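Local coordinates for uncharacterized protein (Staphylococcus aureus subsp. aureus Mu50, PDB 4QXZ) that is of unknown function but joins a beta-barrel core resembling type VI secretion system proteins to a pair of helices, at residues E133-D137 with D138-G142. Numbering follows the deposited sequence.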
loop_
_atom_site.group_PDB
_atom_site.type_symbol
_atom_site.label_atom_id
_atom_site.label_comp_id
_atom_site.label_asym_id
_atom_site.label_seq_id
_atom_site.Cartn_x
_atom_site.Cartn_y
_atom_site.Cartn_z
ATOM N N GLU A 133 35.121 6.265 -13.241
ATOM C CA GLU A 133 36.238 6.959 -12.623
ATOM C C GLU A 133 36.661 6.289 -11.322
ATOM O O GLU A 133 37.850 6.106 -11.075
ATOM C CB GLU A 133 35.894 8.427 -12.364
ATOM C CG GLU A 133 37.068 9.227 -11.848
ATOM C CD GLU A 133 36.665 10.609 -11.428
ATOM O OE1 GLU A 133 36.841 11.538 -12.235
ATOM O OE2 GLU A 133 36.167 10.766 -10.295
ATOM N N GLN A 134 35.687 5.904 -10.500
ATOM C CA GLN A 134 35.977 5.147 -9.293
ATOM C C GLN A 134 36.694 3.806 -9.550
ATOM O O GLN A 134 37.693 3.509 -8.896
ATOM C CB GLN A 134 34.698 4.882 -8.527
ATOM C CG GLN A 134 34.957 4.212 -7.194
ATOM C CD GLN A 134 33.688 3.968 -6.441
ATOM O OE1 GLN A 134 32.989 4.894 -6.093
ATOM N NE2 GLN A 134 33.375 2.715 -6.210
ATOM N N LEU A 135 36.174 3.003 -10.477
ATOM C CA LEU A 135 36.713 1.654 -10.743
ATOM C C LEU A 135 38.147 1.708 -11.268
ATOM O O LEU A 135 38.982 0.877 -10.908
ATOM C CB LEU A 135 35.809 0.885 -11.721
ATOM C CG LEU A 135 34.419 0.536 -11.155
ATOM C CD1 LEU A 135 33.571 -0.159 -12.205
ATOM C CD2 LEU A 135 34.514 -0.338 -9.891
ATOM N N ILE A 136 38.429 2.703 -12.099
ATOM C CA ILE A 136 39.773 2.874 -12.646
ATOM C C ILE A 136 40.748 3.339 -11.558
ATOM O O ILE A 136 41.852 2.814 -11.455
ATOM C CB ILE A 136 39.765 3.812 -13.881
ATOM C CG1 ILE A 136 39.192 3.044 -15.090
ATOM C CG2 ILE A 136 41.167 4.311 -14.194
ATOM C CD1 ILE A 136 38.928 3.878 -16.327
ATOM N N ASP A 137 40.313 4.281 -10.720
ATOM C CA ASP A 137 41.105 4.728 -9.568
ATOM C C ASP A 137 41.367 3.610 -8.570
ATOM O O ASP A 137 42.239 3.747 -7.737
ATOM C CB ASP A 137 40.396 5.858 -8.813
ATOM C CG ASP A 137 40.346 7.163 -9.592
ATOM O OD1 ASP A 137 40.600 7.160 -10.825
ATOM O OD2 ASP A 137 40.018 8.195 -8.957
ATOM N N ASP A 138 40.564 2.550 -8.606
ATOM C CA ASP A 138 40.791 1.369 -7.778
ATOM C C ASP A 138 41.677 0.380 -8.529
ATOM O O ASP A 138 41.937 -0.703 -8.026
ATOM C CB ASP A 138 39.465 0.675 -7.395
ATOM C CG ASP A 138 38.542 1.555 -6.538
ATOM O OD1 ASP A 138 38.956 2.673 -6.119
ATOM O OD2 ASP A 138 37.382 1.123 -6.293
ATOM N N GLY A 139 42.106 0.728 -9.743
ATOM C CA GLY A 139 43.049 -0.098 -10.520
ATOM C C GLY A 139 42.493 -1.268 -11.331
ATOM O O GLY A 139 43.242 -2.174 -11.703
ATOM N N LEU A 140 41.195 -1.264 -11.620
ATOM C CA LEU A 140 40.584 -2.367 -12.369
ATOM C C LEU A 140 40.814 -2.182 -13.852
ATOM O O LEU A 140 40.891 -1.057 -14.320
ATOM C CB LEU A 140 39.075 -2.475 -12.086
ATOM C CG LEU A 140 38.688 -3.195 -10.788
ATOM C CD1 LEU A 140 37.176 -3.300 -10.697
ATOM C CD2 LEU A 140 39.324 -4.586 -10.681
ATOM N N SER A 141 40.916 -3.291 -14.581
ATOM C CA SER A 141 41.164 -3.249 -16.021
ATOM C C SER A 141 40.534 -4.420 -16.755
ATOM O O SER A 141 40.129 -5.409 -16.143
ATOM C CB SER A 141 42.672 -3.241 -16.301
ATOM O OG SER A 141 43.275 -4.456 -15.858
ATOM N N GLY A 142 40.455 -4.287 -18.078
ATOM C CA GLY A 142 40.012 -5.365 -18.947
ATOM C C GLY A 142 38.715 -5.975 -18.480
ATOM O O GLY A 142 37.761 -5.261 -18.158
#
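L135 and L140 both turn CG away from their own carbonyl carbon (chi1 -67° and -81°), and their side chains then meet at an angle, CD2 of L135 lying 4.1 Å from CD1 of L140. This apolar touch accompanies a Schellman motif, a classic way of ending an alpha-helix, here in the C-terminal turn of helix 127-137. G139 supplies the positive phi (83°) that turns the chain out of the helix. Its N bonds to I136 O at 2.7 Å, approaching from well above the carbonyl plane, while L140 N reaches back to L135 O at 3.2 Å in a nearly straight bond. D138 N shares itself between Q134 O and L135 O, both bonds weak. Both leucines pack against helix 142-155, L135 on L145, S148 and M152, L140 on S148; the turn thus links the two members of the helix pair, its centre about 24 Å from the centre of the chain. K160 joins the polar ends of Q134 and D138, its NZ in a salt bridge with D138 OD2 and its backbone N bonded to Q134 OE1. The extended Q134 chain brings its CG to 4.0 Å from D138 OD2.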